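Local coordinates for protein 4-hydroxybenzoyl-CoA thioesterase (Staphylococcus aureus, PDB 6FDG) that probably hydrolyses acyl-CoA thioesters, with 1,4-dihydroxy-2-naphthoyl-CoA of the vitamin K2 pathway as its likely substrate, at residues G19-F30 and L60-Y70; R85-E93 and T104-I112. All blocks are in the same frame, centred on the assembly; numbering follows the deposited sequence. Where two conformers were deposited one is given.

In the fold
Both contacts belong to one hotdog fold, in which a curved, largely antiparallel sheet wraps a long helix. Contact 1 sets the start of that helix, 26-41, and the loop leading into it against strand 57-64 and the turn after it; contact 2 pairs the strands 88-95 and 101-113 of a hairpin. Their centres lie about 18 Å apart, yet they adjoin directly, because strand 57-64 is the sheet neighbour of 101-113: Asn63 N lies 2.8 Å from Thr104 O, probably as a hydrogen bond. On the helix side, Phe30 of contact 1 stacks on Tyr92 of contact 2. Contact 1 also reaches other subunits, chiefly the second, whereas contact 2 stays within its own chain.

Contact 1 of 2, residues G19-F30 and L60-Y70; sequences GVIYHGNYATWF and LNVNYKKSIFY
The start of the central helix of the hotdog fold, with the loop before it, meets strand 60-64 and the turn that follows. Tyr64 sends the edge of its ring into the face of Tyr26 in a T-shaped stack, planes at 88°, with Tyr64 CE2 3.6 Å from Tyr26 CD1 and over the middle of that ring. Past the stack, Tyr64 OH donates to His23 O at 2.8 Å, arriving from above the carbonyl plane, so the hydroxyl ties the strand to the turn that leads into the helix.

Tyr26 OH rests 3.4 Å from Ile68 CD1 and bonds two waters. One of them links it to Ile21 O and, by a longer bond, to Ile68 N; the other donates to Lys66 O. Helix segment 26-30 runs at 111° to strand 60-64, the helix packing on the sheet as the sausage in the bun, and Phe30 turns inward to meet Leu60 and Val62. Its ring edge faces Asn61 O, 3.7 Å from Phe30 CE2. Strand residues 60-63 also pair with an antiparallel strand of the second subunit, continuing the sheet across the interface.

Farther along the turn the backbones of Val20 and Phe69 form a single bridge, flanked by the bond from Ile21 N to Ile68 O at 2.9 Å and a weak one from Tyr70 N to Gly19 O. Val20 CG1, anti to its carbonyl carbon (chi1 -57°), sits over the face of Phe69, a CH-pi contact 3.9 Å from the ring centroid.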
loop_
_atom_site.group_PDB
_atom_site.type_symbol
_atom_site.label_atom_id
_atom_site.label_comp_id
_atom_site.label_asym_id
_atom_site.label_seq_id
_atom_site.Cartn_x
_atom_site.Cartn_y
_atom_site.Cartn_z
ATOM N N GLY A 19 13.979 -6.757 -4.266
ATOM C CA GLY A 19 14.483 -5.523 -4.791
ATOM C C GLY A 19 13.855 -5.021 -6.065
ATOM O O GLY A 19 14.235 -3.979 -6.694
ATOM N N VAL A 20 12.711 -5.628 -6.396
ATOM C CA VAL A 20 11.970 -5.264 -7.601
ATOM C C VAL A 20 10.651 -4.536 -7.104
ATOM O O VAL A 20 10.299 -4.640 -5.961
ATOM C CB VAL A 20 11.610 -6.442 -8.463
ATOM C CG1 VAL A 20 12.863 -7.258 -8.904
ATOM C CG2 VAL A 20 10.632 -7.382 -7.892
ATOM N N ILE A 21 10.033 -3.891 -8.035
ATOM C CA ILE A 21 8.707 -3.314 -7.809
ATOM C C ILE A 21 7.721 -4.451 -7.601
ATOM O O ILE A 21 7.558 -5.298 -8.417
ATOM C CB ILE A 21 8.265 -2.373 -8.909
ATOM C CG1 ILE A 21 9.306 -1.246 -9.115
ATOM C CG2 ILE A 21 6.861 -1.844 -8.653
ATOM C CD1 ILE A 21 9.646 -0.472 -8.040
ATOM N N TYR A 22 7.032 -4.433 -6.418
ATOM C CA TYR A 22 6.054 -5.480 -6.069
ATOM C C TYR A 22 4.998 -5.566 -7.134
ATOM O O TYR A 22 4.445 -4.521 -7.553
ATOM C CB TYR A 22 5.486 -5.171 -4.705
ATOM C CG TYR A 22 4.431 -6.167 -4.254
ATOM C CD1 TYR A 22 4.780 -7.487 -3.985
ATOM C CD2 TYR A 22 3.063 -5.792 -4.141
ATOM C CE1 TYR A 22 3.808 -8.455 -3.635
ATOM C CE2 TYR A 22 2.119 -6.737 -3.710
ATOM C CZ TYR A 22 2.529 -8.028 -3.552
ATOM O OH TYR A 22 1.546 -8.959 -3.115
ATOM N N HIS A 23 4.626 -6.759 -7.576
ATOM C CA HIS A 23 3.772 -6.946 -8.708
ATOM C C HIS A 23 2.387 -6.313 -8.456
ATOM O O HIS A 23 1.728 -5.860 -9.392
ATOM C CB HIS A 23 3.615 -8.450 -9.092
ATOM C CG HIS A 23 2.828 -9.274 -8.130
ATOM N ND1 HIS A 23 3.330 -9.769 -6.971
ATOM C CD2 HIS A 23 1.559 -9.738 -8.191
ATOM C CE1 HIS A 23 2.372 -10.501 -6.348
ATOM N NE2 HIS A 23 1.303 -10.486 -7.071
ATOM N N GLY A 24 1.941 -6.281 -7.206
ATOM C CA GLY A 24 0.642 -5.658 -6.883
ATOM C C GLY A 24 0.622 -4.194 -7.028
ATOM O O GLY A 24 -0.516 -3.639 -7.003
ATOM N N ASN A 25 1.707 -3.484 -7.174
ATOM C CA ASN A 25 1.754 -2.016 -7.277
ATOM C C ASN A 25 1.539 -1.555 -8.672
ATOM O O ASN A 25 1.275 -0.344 -8.896
ATOM C CB ASN A 25 3.083 -1.455 -6.712
ATOM C CG ASN A 25 3.212 -1.665 -5.275
ATOM O OD1 ASN A 25 2.231 -1.704 -4.535
ATOM N ND2 ASN A 25 4.467 -1.753 -4.776
ATOM N N TYR A 26 1.552 -2.434 -9.654
ATOM C CA TYR A 26 1.430 -1.973 -11.028
ATOM C C TYR A 26 0.043 -1.455 -11.312
ATOM O O TYR A 26 -0.098 -0.550 -12.130
ATOM C CB TYR A 26 1.798 -3.113 -11.983
ATOM C CG TYR A 26 3.296 -3.391 -12.101
ATOM C CD1 TYR A 26 4.098 -3.905 -11.085
ATOM C CD2 TYR A 26 3.905 -3.074 -13.272
ATOM C CE1 TYR A 26 5.428 -4.192 -11.239
ATOM C CE2 TYR A 26 5.291 -3.420 -13.442
ATOM C CZ TYR A 26 5.968 -3.944 -12.425
ATOM O OH TYR A 26 7.340 -4.282 -12.653
ATOM N N ALA A 27 -1.001 -1.953 -10.640
ATOM C CA ALA A 27 -2.323 -1.368 -10.820
ATOM C C ALA A 27 -2.333 0.104 -10.485
ATOM O O ALA A 27 -3.035 0.875 -11.189
ATOM C CB ALA A 27 -3.332 -2.136 -10.046
ATOM N N THR A 28 -1.586 0.535 -9.472
ATOM C CA THR A 28 -1.512 1.944 -9.132
ATOM C C THR A 28 -0.869 2.737 -10.246
ATOM O O THR A 28 -1.321 3.858 -10.568
ATOM C CB THR A 28 -0.826 2.182 -7.782
ATOM O OG1 THR A 28 -1.580 1.476 -6.803
ATOM C CG2 THR A 28 -0.663 3.573 -7.448
ATOM N N TRP A 29 0.163 2.186 -10.861
ATOM C CA TRP A 29 0.798 2.886 -11.973
ATOM C C TRP A 29 -0.115 2.949 -13.182
ATOM O O TRP A 29 -0.170 4.018 -13.825
ATOM C CB TRP A 29 2.094 2.179 -12.391
ATOM C CG TRP A 29 3.205 2.328 -11.364
ATOM C CD1 TRP A 29 3.154 2.885 -10.166
ATOM C CD2 TRP A 29 4.559 1.858 -11.532
ATOM N NE1 TRP A 29 4.398 2.843 -9.503
ATOM C CE2 TRP A 29 5.252 2.214 -10.386
ATOM C CE3 TRP A 29 5.214 1.175 -12.538
ATOM C CZ2 TRP A 29 6.632 1.998 -10.199
ATOM C CZ3 TRP A 29 6.583 0.915 -12.375
ATOM C CH2 TRP A 29 7.247 1.346 -11.207
ATOM N N PHE A 30 -0.912 1.911 -13.443
ATOM C CA PHE A 30 -1.917 1.985 -14.536
ATOM C C PHE A 30 -2.912 3.066 -14.191
ATOM O O PHE A 30 -3.351 3.780 -15.124
ATOM C CB PHE A 30 -2.616 0.682 -14.741
ATOM C CG PHE A 30 -1.785 -0.437 -15.333
ATOM C CD1 PHE A 30 -0.526 -0.303 -15.872
ATOM C CD2 PHE A 30 -2.390 -1.699 -15.439
ATOM C CE1 PHE A 30 0.165 -1.393 -16.444
ATOM C CE2 PHE A 30 -1.750 -2.766 -16.042
ATOM C CZ PHE A 30 -0.450 -2.584 -16.526
ATOM N N LEU A 60 -8.740 -6.492 -14.425
ATOM C CA LEU A 60 -7.328 -6.082 -14.388
ATOM C C LEU A 60 -6.504 -7.196 -15.018
ATOM O O LEU A 60 -6.684 -8.388 -14.581
ATOM C CB LEU A 60 -6.844 -5.794 -12.967
ATOM C CG LEU A 60 -5.334 -5.606 -12.791
ATOM C CD1 LEU A 60 -4.864 -4.288 -13.444
ATOM C CD2 LEU A 60 -5.045 -5.586 -11.320
ATOM N N ASN A 61 -5.583 -6.902 -15.927
ATOM C CA ASN A 61 -4.615 -7.863 -16.446
ATOM C C ASN A 61 -3.305 -7.204 -16.483
ATOM O O ASN A 61 -3.146 -6.070 -16.909
ATOM C CB ASN A 61 -5.028 -8.261 -17.850
ATOM C CG ASN A 61 -6.489 -8.770 -17.877
ATOM O OD1 ASN A 61 -7.477 -7.996 -18.168
ATOM N ND2 ASN A 61 -6.695 -9.997 -17.510
ATOM N N VAL A 62 -2.252 -7.899 -15.994
ATOM C CA VAL A 62 -0.868 -7.401 -16.047
ATOM C C VAL A 62 0.026 -8.550 -16.514
ATOM O O VAL A 62 -0.076 -9.660 -15.958
ATOM C CB VAL A 62 -0.317 -6.911 -14.725
ATOM C CG1 VAL A 62 0.949 -6.120 -14.896
ATOM C CG2 VAL A 62 -1.365 -5.992 -13.936
ATOM N N ASN A 63 0.827 -8.352 -17.550
ATOM C CA ASN A 63 1.800 -9.366 -17.973
ATOM C C ASN A 63 3.146 -8.809 -17.871
ATOM O O ASN A 63 3.464 -7.813 -18.568
ATOM C CB ASN A 63 1.507 -9.717 -19.395
ATOM C CG ASN A 63 2.306 -10.925 -19.849
ATOM O OD1 ASN A 63 3.424 -10.801 -20.176
ATOM N ND2 ASN A 63 1.749 -12.109 -19.645
ATOM N N TYR A 64 3.941 -9.436 -17.024
ATOM C CA TYR A 64 5.227 -8.916 -16.584
ATOM C C TYR A 64 6.344 -9.527 -17.516
ATOM O O TYR A 64 6.625 -10.707 -17.399
ATOM C CB TYR A 64 5.527 -9.227 -15.127
ATOM C CG TYR A 64 4.397 -8.707 -14.165
ATOM C CD1 TYR A 64 3.348 -9.537 -13.898
ATOM C CD2 TYR A 64 4.488 -7.540 -13.554
ATOM C CE1 TYR A 64 2.299 -9.123 -13.059
ATOM C CE2 TYR A 64 3.462 -7.097 -12.665
ATOM C CZ TYR A 64 2.422 -7.908 -12.432
ATOM O OH TYR A 64 1.332 -7.523 -11.632
ATOM N N LYS A 65 6.963 -8.733 -18.336
ATOM C CA LYS A 65 8.024 -9.250 -19.247
ATOM C C LYS A 65 9.315 -9.131 -18.647
ATOM O O LYS A 65 10.183 -10.052 -18.937
ATOM C CB LYS A 65 8.005 -8.447 -20.533
ATOM C CG LYS A 65 6.747 -8.268 -21.276
ATOM C CD LYS A 65 6.000 -9.424 -21.698
ATOM C CE LYS A 65 4.731 -8.855 -22.434
ATOM N NZ LYS A 65 3.899 -9.893 -23.030
ATOM N N LYS A 66 9.642 -8.117 -17.899
ATOM C CA LYS A 66 10.909 -7.874 -17.240
ATOM C C LYS A 66 10.633 -7.347 -15.879
ATOM O O LYS A 66 9.778 -6.439 -15.730
ATOM C CB LYS A 66 11.786 -6.816 -18.012
ATOM C CG LYS A 66 12.187 -7.236 -19.389
ATOM C CD LYS A 66 13.190 -6.221 -19.925
ATOM C CE LYS A 66 14.338 -6.848 -20.710
ATOM N NZ LYS A 66 13.848 -7.179 -22.063
ATOM N N SER A 67 11.359 -7.734 -14.857
ATOM C CA SER A 67 11.348 -7.052 -13.572
ATOM C C SER A 67 11.740 -5.606 -13.652
ATOM O O SER A 67 12.614 -5.214 -14.560
ATOM C CB SER A 67 12.113 -7.852 -12.456
ATOM O OG SER A 67 11.414 -9.039 -12.190
ATOM N N ILE A 68 11.216 -4.720 -12.856
ATOM C CA ILE A 68 11.631 -3.326 -12.708
ATOM C C ILE A 68 12.354 -3.217 -11.379
ATOM O O ILE A 68 11.770 -3.480 -10.278
ATOM C CB ILE A 68 10.437 -2.332 -12.899
ATOM C CG1 ILE A 68 9.826 -2.559 -14.303
ATOM C CG2 ILE A 68 10.798 -0.921 -12.673
ATOM C CD1 ILE A 68 8.564 -1.770 -14.599
ATOM N N PHE A 69 13.712 -3.015 -11.466
ATOM C CA PHE A 69 14.541 -2.881 -10.263
ATOM C C PHE A 69 14.591 -1.435 -9.893
ATOM O O PHE A 69 14.810 -0.540 -10.702
ATOM C CB PHE A 69 15.915 -3.382 -10.542
ATOM C CG PHE A 69 16.002 -4.918 -10.728
ATOM C CD1 PHE A 69 15.797 -5.442 -11.974
ATOM C CD2 PHE A 69 16.303 -5.727 -9.662
ATOM C CE1 PHE A 69 15.855 -6.808 -12.176
ATOM C CE2 PHE A 69 16.425 -7.131 -9.827
ATOM C CZ PHE A 69 16.152 -7.639 -11.098
ATOM N N TYR A 70 14.309 -1.115 -8.639
ATOM C CA TYR A 70 14.391 0.206 -8.104
ATOM C C TYR A 70 15.999 0.650 -7.954
ATOM O O TYR A 70 16.796 -0.217 -7.617
ATOM C CB TYR A 70 13.812 0.147 -6.695
ATOM C CG TYR A 70 14.028 1.436 -5.964
ATOM C CD1 TYR A 70 13.181 2.490 -6.090
ATOM C CD2 TYR A 70 15.242 1.662 -5.234
ATOM C CE1 TYR A 70 13.445 3.708 -5.520
ATOM C CE2 TYR A 70 15.481 2.865 -4.621
ATOM C CZ TYR A 70 14.459 3.857 -4.724
ATOM O OH TYR A 70 14.758 5.040 -4.161
HETATM O O HOH W 1 8.783 -5.631 -10.874
HETATM O O HOH W 2 7.166 -5.611 -15.152
#

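Contact 2 of 2, residues R85-E93 and T104-I112; sequences RLRSVYKYE and TGSTELICI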
loop_
_atom_site.group_PDB
_atom_site.type_symbol
_atom_site.label_atom_id
_atom_site.label_comp_id
_atom_site.label_asym_id
_atom_site.label_seq_id
_atom_site.Cartn_x
_atom_site.Cartn_y
_atom_site.Cartn_z
ATOM N N ARG A 85 -20.492 3.107 -24.459
ATOM C CA ARG A 85 -21.067 4.015 -23.437
ATOM C C ARG A 85 -21.214 3.317 -22.067
ATOM O O ARG A 85 -21.342 4.068 -21.075
ATOM C CB ARG A 85 -22.497 4.367 -23.886
ATOM C CG ARG A 85 -22.669 4.960 -25.286
ATOM C CD ARG A 85 -24.030 4.623 -25.955
ATOM N NE ARG A 85 -24.375 5.364 -27.074
ATOM C CZ ARG A 85 -24.004 5.117 -28.323
ATOM N NH1 ARG A 85 -23.232 4.097 -28.658
ATOM N NH2 ARG A 85 -24.375 5.965 -29.267
ATOM N N LEU A 86 -21.117 2.018 -21.953
ATOM C CA LEU A 86 -21.188 1.339 -20.722
ATOM C C LEU A 86 -19.817 0.896 -20.136
ATOM O O LEU A 86 -19.774 0.676 -18.901
ATOM C CB LEU A 86 -22.084 0.154 -20.813
ATOM C CG LEU A 86 -23.633 0.540 -20.893
ATOM C CD1 LEU A 86 -24.421 -0.713 -21.168
ATOM C CD2 LEU A 86 -24.140 1.194 -19.678
ATOM N N ARG A 87 -18.814 0.761 -20.970
ATOM C CA ARG A 87 -17.488 0.281 -20.479
ATOM C C ARG A 87 -16.415 0.607 -21.394
ATOM O O ARG A 87 -16.539 0.697 -22.643
ATOM C CB ARG A 87 -17.490 -1.184 -20.234
ATOM C CG ARG A 87 -17.619 -2.067 -21.421
ATOM C CD ARG A 87 -18.025 -3.532 -21.084
ATOM N NE ARG A 87 -18.932 -3.536 -19.918
ATOM C CZ ARG A 87 -20.277 -3.494 -19.924
ATOM N NH1 ARG A 87 -21.016 -3.612 -21.072
ATOM N NH2 ARG A 87 -20.885 -3.358 -18.736
ATOM N N SER A 88 -15.250 0.843 -20.820
ATOM C CA SER A 88 -14.042 1.157 -21.604
ATOM C C SER A 88 -12.940 0.139 -21.262
ATOM O O SER A 88 -12.843 -0.224 -20.022
ATOM C CB SER A 88 -13.476 2.467 -21.318
ATOM O OG SER A 88 -14.341 3.573 -21.752
ATOM N N VAL A 89 -12.146 -0.288 -22.202
ATOM C CA VAL A 89 -10.950 -1.122 -21.927
ATOM C C VAL A 89 -9.739 -0.297 -22.315
ATOM O O VAL A 89 -9.587 0.108 -23.477
ATOM C CB VAL A 89 -10.963 -2.427 -22.694
ATOM C CG1 VAL A 89 -9.712 -3.257 -22.361
ATOM C CG2 VAL A 89 -12.222 -3.224 -22.337
ATOM N N TYR A 90 -8.898 0.028 -21.347
ATOM C CA TYR A 90 -7.611 0.702 -21.541
ATOM C C TYR A 90 -6.556 -0.347 -21.642
ATOM O O TYR A 90 -6.577 -1.370 -20.902
ATOM C CB TYR A 90 -7.291 1.630 -20.394
ATOM C CG TYR A 90 -8.212 2.784 -20.166
ATOM C CD1 TYR A 90 -9.463 2.644 -19.633
ATOM C CD2 TYR A 90 -7.826 4.061 -20.604
ATOM C CE1 TYR A 90 -10.312 3.754 -19.466
ATOM C CE2 TYR A 90 -8.671 5.189 -20.418
ATOM C CZ TYR A 90 -9.853 4.956 -19.893
ATOM O OH TYR A 90 -10.736 6.081 -19.695
ATOM N N LYS A 91 -5.562 -0.133 -22.496
ATOM C CA LYS A 91 -4.352 -0.960 -22.563
ATOM C C LYS A 91 -3.169 -0.094 -22.270
ATOM O O LYS A 91 -3.122 1.126 -22.491
ATOM C CB LYS A 91 -4.217 -1.634 -23.949
ATOM C CG LYS A 91 -5.116 -2.849 -24.072
ATOM C CD LYS A 91 -5.048 -3.543 -25.426
ATOM C CE LYS A 91 -3.684 -4.129 -25.617
ATOM N NZ LYS A 91 -3.894 -5.395 -26.483
ATOM N N TYR A 92 -2.131 -0.781 -21.745
ATOM C CA TYR A 92 -0.914 -0.135 -21.306
ATOM C C TYR A 92 0.337 -0.883 -21.710
ATOM O O TYR A 92 0.361 -2.131 -21.816
ATOM C CB TYR A 92 -0.815 -0.109 -19.767
ATOM C CG TYR A 92 -2.098 0.429 -19.122
ATOM C CD1 TYR A 92 -3.135 -0.486 -18.805
ATOM C CD2 TYR A 92 -2.243 1.732 -18.777
ATOM C CE1 TYR A 92 -4.342 -0.035 -18.267
ATOM C CE2 TYR A 92 -3.453 2.191 -18.184
ATOM C CZ TYR A 92 -4.445 1.284 -17.891
ATOM O OH TYR A 92 -5.644 1.741 -17.252
ATOM N N GLU A 93 1.390 -0.121 -21.901
ATOM C CA GLU A 93 2.789 -0.677 -22.051
ATOM C C GLU A 93 3.664 0.124 -21.146
ATOM O O GLU A 93 3.595 1.354 -21.134
ATOM C CB GLU A 93 3.294 -0.530 -23.519
ATOM C CG GLU A 93 2.577 -1.391 -24.474
ATOM C CD GLU A 93 2.949 -1.184 -25.965
ATOM O OE1 GLU A 93 3.463 -0.130 -26.271
ATOM O OE2 GLU A 93 2.534 -2.074 -26.694
ATOM N N THR A 104 3.016 -5.206 -20.009
ATOM C CA THR A 104 1.810 -4.851 -20.715
ATOM C C THR A 104 0.645 -5.131 -19.824
ATOM O O THR A 104 0.779 -5.809 -18.768
ATOM C CB THR A 104 1.615 -5.599 -22.026
ATOM O OG1 THR A 104 1.525 -6.993 -21.812
ATOM C CG2 THR A 104 2.844 -5.341 -22.940
ATOM N N GLY A 105 -0.531 -4.541 -20.099
ATOM C CA GLY A 105 -1.721 -4.950 -19.300
ATOM C C GLY A 105 -2.914 -4.227 -19.779
ATOM O O GLY A 105 -2.893 -3.498 -20.855
ATOM N N SER A 106 -4.024 -4.378 -19.080
ATOM C CA SER A 106 -5.269 -3.763 -19.430
ATOM C C SER A 106 -6.139 -3.601 -18.222
ATOM O O SER A 106 -5.994 -4.311 -17.199
ATOM C CB SER A 106 -6.032 -4.534 -20.483
ATOM O OG SER A 106 -6.355 -5.836 -20.075
ATOM N N THR A 107 -7.052 -2.648 -18.257
ATOM C CA THR A 107 -8.104 -2.441 -17.261
ATOM C C THR A 107 -9.430 -2.160 -17.900
ATOM O O THR A 107 -9.499 -1.205 -18.778
ATOM C CB THR A 107 -7.823 -1.313 -16.304
ATOM O OG1 THR A 107 -7.645 -0.079 -17.069
ATOM C CG2 THR A 107 -6.586 -1.546 -15.409
ATOM N N GLU A 108 -10.494 -2.845 -17.505
ATOM C CA GLU A 108 -11.883 -2.468 -17.897
ATOM C C GLU A 108 -12.416 -1.607 -16.820
ATOM O O GLU A 108 -12.300 -1.892 -15.614
ATOM C CB GLU A 108 -12.669 -3.746 -18.074
ATOM C CG GLU A 108 -14.160 -3.434 -18.518
ATOM C CD GLU A 108 -14.915 -4.726 -18.569
ATOM O OE1 GLU A 108 -14.996 -5.377 -17.509
ATOM O OE2 GLU A 108 -15.430 -5.064 -19.617
ATOM N N LEU A 109 -13.107 -0.507 -17.221
ATOM C CA LEU A 109 -13.691 0.523 -16.350
ATOM C C LEU A 109 -15.177 0.639 -16.716
ATOM O O LEU A 109 -15.520 0.565 -17.915
ATOM C CB LEU A 109 -13.065 1.863 -16.487
ATOM C CG LEU A 109 -11.714 2.177 -15.920
ATOM C CD1 LEU A 109 -11.840 2.411 -14.502
ATOM C CD2 LEU A 109 -10.608 1.225 -16.212
ATOM N N ILE A 110 -15.989 0.858 -15.740
ATOM C CA ILE A 110 -17.449 1.212 -15.884
ATOM C C ILE A 110 -17.627 2.516 -15.138
ATOM O O ILE A 110 -16.788 2.968 -14.385
ATOM C CB ILE A 110 -18.424 0.095 -15.431
ATOM C CG1 ILE A 110 -18.247 -0.209 -13.935
ATOM C CG2 ILE A 110 -18.193 -1.116 -16.256
ATOM C CD1 ILE A 110 -19.247 -1.126 -13.262
ATOM N N CYS A 111 -18.825 3.136 -15.278
ATOM C CA CYS A 111 -19.193 4.272 -14.452
ATOM C C CYS A 111 -20.492 3.951 -13.727
ATOM O O CYS A 111 -21.385 3.362 -14.335
ATOM C CB CYS A 111 -19.431 5.491 -15.363
ATOM S SG CYS A 111 -17.939 6.186 -16.131
ATOM N N ILE A 112 -20.526 4.334 -12.476
ATOM C CA ILE A 112 -21.653 4.030 -11.607
ATOM C C ILE A 112 -21.968 5.216 -10.734
ATOM O O ILE A 112 -21.231 6.086 -10.483
ATOM C CB ILE A 112 -21.319 2.816 -10.704
ATOM C CG1 ILE A 112 -20.209 3.109 -9.712
ATOM C CG2 ILE A 112 -21.027 1.537 -11.545
ATOM C CD1 ILE A 112 -19.878 1.899 -8.816
HETATM O O HOH W 3 -21.214 1.764 -16.889
#
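This is an antiparallel beta-hairpin pairing inside the hotdog sheet, strand 88-93 running against strand 104-109, with strand 73-83 next to the first and strand 57-64 next to the second. Three hydrogen-bonded pairs, Ser88 with Leu109, Tyr90 with Thr107 and Tyr92 with Gly105, each exchange two N-H...O bonds. The bond from Leu109 N to Ser88 O is 2.8 Å, and that from Gly105 N to Tyr92 O stretches to 3.1 Å at the other end. Between them, alpha carbons such as Ser106 CA, 3.1 Å from Tyr90 O, add CA-H...O contacts.

Tyr90, Tyr92, Thr107 and Leu109 point to the face covered by helix 26-41. A chi1 of -50° sets the Tyr92 ring beside its own backbone N, and from there it leans across the neighbouring strand until Tyr92 OH lies 2.7 Å from Thr107 OG1, a hydrogen bond in which either may donate. The ring runs edge-on along the backbone from Gly105 to Thr107. Leu109 CD2 packs 3.9 Å from Tyr90 CD1, the leucine roughly perpendicular to the tyrosine side chain.

Glu108 points to the other face, with Val89, and Arg87 runs alongside it in a long salt bridge, Arg87 NE to Glu108 OE2 3.8 Å, while Glu108 OE1 bonds Thr58. Tyr92 OH is gripped by two partners, Thr107 OG1 and Arg34 of the helix; the guanidinium probably polarises it, and the pair would limit the ring's freedom to swing away from the strand.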